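Hydrogenase-specific maturation endopeptidase (Thermococcus kodakarensis, PDB 5IJA) probably acts as an endopeptidase in the maturation of [NiFe] hydrogenase. Local coordinates at residues 51-57 / 111-117. Residues are numbered along the deposited sequence; the frame is centred on the assembly and turned at random.
Sequences ERIVIID and EIHFIGI
R52 and E111 run side by side on one face of the parallel strands 52-57 and 111-117. The arginine's CB lies 4.0 Å from E111 O. With CG anti to the backbone N (chi1 -176°), the chain leans over the neighbouring strand, and CG comes 3.9 Å from H113 CD2. CD stays beside the same imidazole. A bend at chi3 (-63°) brings NE 3.5 Å from E111 OE1, a long salt bridge in which the oxygen meets the guanidinium edge while the two planes stand 63° apart. NH1 turns elsewhere, to the carbonyl of L146 in helix 130-146. The other carboxylate oxygen, E111 OE2, accepts H113 NE2 at 2.7 Å, in the ring plane but from above the carboxylate plane; H71 holds ND1. Cutting R52 back to an alanine is likely to leave E111 OE1 without its cationic mate and the CD2 side of the H113 ring without its aliphatic cover.

Beneath, seven backbone hydrogen bonds from E51 to I117 fix the parallel register, the nearly straight I55 N to H113 O bond (2.8 Å) among them. On the opposite face D57 CB sits 3.9 Å from F114 CE2, with I55 CG2 against that ring. These are central strands of a mixed sheet sandwiched by helices, and the R52-E111-H113 chain implies that an apolar ladder ends in linked polar groups, where E111 would offset the R52 charge and might favour a protonated H113.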
ATOM      1  N   GLU A  51       7.222   0.932 -14.292  1.00 34.38           N
ATOM      2  CA  GLU A  51       8.325   0.033 -13.981  1.00 33.59           C
ATOM      3  C   GLU A  51       8.526  -0.139 -12.481  1.00 34.30           C
ATOM      4  O   GLU A  51       9.281  -1.011 -12.057  1.00 32.73           O
ATOM      5  CB  GLU A  51       9.629   0.539 -14.618  1.00 40.94           C
ATOM      6  CG  GLU A  51       9.577   0.684 -16.149  1.00 44.10           C
ATOM      7  CD  GLU A  51       9.376   2.125 -16.615  1.00 54.17           C
ATOM      8  OE1 GLU A  51       8.622   2.884 -15.963  1.00 49.35           O
ATOM      9  OE2 GLU A  51       9.989   2.504 -17.637  1.00 56.34           O
ATOM     10  N   ARG A  52       7.880   0.724 -11.697  1.00 32.41           N
ATOM     11  CA  ARG A  52       7.931   0.659 -10.245  1.00 32.00           C
ATOM     12  C   ARG A  52       6.513   0.753  -9.713  1.00 32.32           C
ATOM     13  O   ARG A  52       5.729   1.585 -10.180  1.00 30.77           O
ATOM     14  CB  ARG A  52       8.790   1.776  -9.665  1.00 31.40           C
ATOM     15  CG  ARG A  52       8.976   1.704  -8.143  1.00 32.55           C
ATOM     16  CD  ARG A  52       9.973   2.769  -7.681  1.00 37.30           C
ATOM     17  NE  ARG A  52      11.290   2.524  -8.278  1.00 43.33           N
ATOM     18  CZ  ARG A  52      12.249   3.440  -8.400  1.00 49.45           C
ATOM     19  NH1 ARG A  52      12.051   4.679  -7.977  1.00 46.12           N
ATOM     20  NH2 ARG A  52      13.407   3.118  -8.962  1.00 50.19           N
ATOM     21  N   ILE A  53       6.179  -0.140  -8.789  1.00 26.28           N
ATOM     22  CA  ILE A  53       4.865  -0.131  -8.121  1.00 26.59           C
ATOM     23  C   ILE A  53       5.056   0.072  -6.624  1.00 29.66           C
ATOM     24  O   ILE A  53       5.793  -0.677  -5.985  1.00 29.99           O
ATOM     25  CB  ILE A  53       4.115  -1.452  -8.328  1.00 28.20           C
ATOM     26  CG1 ILE A  53       3.970  -1.792  -9.817  1.00 33.21           C
ATOM     27  CG2 ILE A  53       2.753  -1.418  -7.655  1.00 30.58           C
ATOM     28  CD1 ILE A  53       3.183  -0.801 -10.598  1.00 36.40           C
ATOM     29  N   VAL A  54       4.371   1.050  -6.047  1.00 26.71           N
ATOM     30  CA  VAL A  54       4.502   1.307  -4.626  1.00 24.94           C
ATOM     31  C   VAL A  54       3.167   1.034  -3.945  1.00 30.50           C
ATOM     32  O   VAL A  54       2.209   1.771  -4.156  1.00 28.97           O
ATOM     33  CB  VAL A  54       4.910   2.744  -4.370  1.00 27.01           C
ATOM     34  CG1 VAL A  54       4.898   3.022  -2.889  1.00 28.53           C
ATOM     35  CG2 VAL A  54       6.286   3.007  -4.992  1.00 30.23           C
ATOM     36  N   ILE A  55       3.110  -0.023  -3.145  1.00 22.33           N
ATOM     37  CA  ILE A  55       1.875  -0.420  -2.459  1.00 27.20           C
ATOM     38  C   ILE A  55       1.850   0.200  -1.075  1.00 28.02           C
ATOM     39  O   ILE A  55       2.833   0.123  -0.352  1.00 31.53           O
ATOM     40  CB  ILE A  55       1.782  -1.950  -2.379  1.00 30.33           C
ATOM     41  CG1 ILE A  55       1.668  -2.515  -3.785  1.00 29.77           C
ATOM     42  CG2 ILE A  55       0.589  -2.407  -1.541  1.00 32.16           C
ATOM     43  CD1 ILE A  55       2.002  -3.975  -3.843  1.00 37.62           C
ATOM     44  N   ILE A  56       0.758   0.837  -0.711  1.00 25.65           N
ATOM     45  CA  ILE A  56       0.626   1.434   0.596  1.00 26.63           C
ATOM     46  C   ILE A  56      -0.584   0.844   1.288  1.00 32.74           C
ATOM     47  O   ILE A  56      -1.644   0.845   0.758  1.00 30.97           O
ATOM     48  CB  ILE A  56       0.495   2.964   0.554  1.00 27.53           C
ATOM     49  CG1 ILE A  56       1.555   3.598  -0.320  1.00 28.83           C
ATOM     50  CG2 ILE A  56       0.621   3.537   1.939  1.00 29.66           C
ATOM     51  CD1 ILE A  56       1.583   5.094  -0.262  1.00 29.29           C
ATOM     52  N   ASP A  57      -0.374   0.335   2.485  1.00 29.62           N
ATOM     53  CA  ASP A  57      -1.380  -0.399   3.206  1.00 30.89           C
ATOM     54  C   ASP A  57      -1.342  -0.201   4.710  1.00 36.87           C
ATOM     55  O   ASP A  57      -0.317   0.030   5.271  1.00 34.32           O
ATOM     56  CB  ASP A  57      -1.211  -1.873   2.891  1.00 34.80           C
ATOM     57  CG  ASP A  57      -2.418  -2.704   3.262  1.00 43.04           C
ATOM     58  OD1 ASP A  57      -3.451  -2.154   3.610  1.00 42.77           O
ATOM     59  OD2 ASP A  57      -2.312  -3.918   3.205  1.00 50.88           O
ATOM     60  N   GLU A 111       9.410  -3.293 -10.410  1.00 31.85           N
ATOM     61  CA  GLU A 111       9.986  -3.200  -9.075  1.00 33.81           C
ATOM     62  C   GLU A 111       8.879  -2.941  -8.061  1.00 34.93           C
ATOM     63  O   GLU A 111       8.189  -1.935  -8.159  1.00 33.42           O
ATOM     64  CB  GLU A 111      11.021  -2.079  -9.029  1.00 35.69           C
ATOM     65  CG  GLU A 111      11.779  -1.952  -7.729  1.00 39.91           C
ATOM     66  CD  GLU A 111      12.770  -0.805  -7.783  1.00 46.67           C
ATOM     67  OE1 GLU A 111      13.136  -0.389  -8.906  1.00 55.11           O
ATOM     68  OE2 GLU A 111      13.169  -0.306  -6.713  1.00 52.03           O
ATOM     69  N   ILE A 112       8.705  -3.841  -7.099  1.00 31.11           N
ATOM     70  CA  ILE A 112       7.606  -3.701  -6.149  1.00 32.91           C
ATOM     71  C   ILE A 112       8.088  -3.232  -4.783  1.00 37.12           C
ATOM     72  O   ILE A 112       9.030  -3.783  -4.230  1.00 34.16           O
ATOM     73  CB  ILE A 112       6.845  -5.019  -5.945  1.00 32.96           C
ATOM     74  CG1 ILE A 112       6.539  -5.692  -7.286  1.00 39.03           C
ATOM     75  CG2 ILE A 112       5.564  -4.767  -5.121  1.00 35.01           C
ATOM     76  CD1 ILE A 112       5.655  -4.882  -8.210  1.00 35.99           C
ATOM     77  N   HIS A 113       7.404  -2.227  -4.242  1.00 30.22           N
ATOM     78  CA  HIS A 113       7.678  -1.682  -2.921  1.00 27.01           C
ATOM     79  C   HIS A 113       6.428  -1.753  -2.070  1.00 31.46           C
ATOM     80  O   HIS A 113       5.317  -1.581  -2.583  1.00 31.34           O
ATOM     81  CB  HIS A 113       8.137  -0.218  -3.031  1.00 29.59           C
ATOM     82  CG  HIS A 113       9.512  -0.058  -3.590  1.00 32.92           C
ATOM     83  ND1 HIS A 113      10.615   0.149  -2.793  1.00 36.47           N
ATOM     84  CD2 HIS A 113       9.967  -0.076  -4.865  1.00 35.86           C
ATOM     85  CE1 HIS A 113      11.692   0.244  -3.549  1.00 36.93           C
ATOM     86  NE2 HIS A 113      11.326   0.124  -4.811  1.00 33.86           N
ATOM     87  N   PHE A 114       6.602  -1.997  -0.776  1.00 26.05           N
ATOM     88  CA  PHE A 114       5.476  -2.112   0.151  1.00 28.84           C
ATOM     89  C   PHE A 114       5.730  -1.158   1.294  1.00 29.05           C
ATOM     90  O   PHE A 114       6.750  -1.232   1.966  1.00 31.64           O
ATOM     91  CB  PHE A 114       5.307  -3.555   0.684  1.00 27.29           C
ATOM     92  CG  PHE A 114       4.173  -3.714   1.648  1.00 28.83           C
ATOM     93  CD1 PHE A 114       4.364  -3.504   3.008  1.00 33.04           C
ATOM     94  CD2 PHE A 114       2.907  -4.067   1.204  1.00 33.21           C
ATOM     95  CE1 PHE A 114       3.308  -3.627   3.902  1.00 31.41           C
ATOM     96  CE2 PHE A 114       1.837  -4.198   2.102  1.00 39.53           C
ATOM     97  CZ  PHE A 114       2.046  -3.982   3.453  1.00 35.85           C
ATOM     98  N   ILE A 115       4.775  -0.262   1.519  1.00 28.87           N
ATOM     99  CA  ILE A 115       4.809   0.626   2.664  1.00 28.54           C
ATOM    100  C   ILE A 115       3.649   0.262   3.566  1.00 30.46           C
ATOM    101  O   ILE A 115       2.486   0.326   3.144  1.00 31.41           O
ATOM    102  CB  ILE A 115       4.696   2.095   2.240  1.00 29.05           C
ATOM    103  CG1 ILE A 115       5.775   2.415   1.205  1.00 27.91           C
ATOM    104  CG2 ILE A 115       4.813   3.002   3.471  1.00 33.53           C
ATOM    105  CD1 ILE A 115       5.640   3.847   0.603  1.00 27.89           C
ATOM    106  N   GLY A 116       3.958  -0.153   4.791  1.00 31.75           N
ATOM    107  CA  GLY A 116       2.932  -0.539   5.742  1.00 32.53           C
ATOM    108  C   GLY A 116       2.823   0.445   6.895  1.00 35.09           C
ATOM    109  O   GLY A 116       3.833   0.844   7.478  1.00 37.60           O
ATOM    110  N   ILE A 117       1.598   0.842   7.207  1.00 31.53           N
ATOM    111  CA  ILE A 117       1.343   1.790   8.287  1.00 38.07           C
ATOM    112  C   ILE A 117       0.667   1.056   9.430  1.00 42.65           C
ATOM    113  O   ILE A 117      -0.453   0.554   9.276  1.00 39.44           O
ATOM    114  CB  ILE A 117       0.464   2.961   7.819  1.00 33.89           C
ATOM    115  CG1 ILE A 117       1.116   3.675   6.632  1.00 36.07           C
ATOM    116  CG2 ILE A 117       0.211   3.946   8.968  1.00 39.50           C
ATOM    117  CD1 ILE A 117       0.138   4.540   5.838  1.00 38.65           C
TER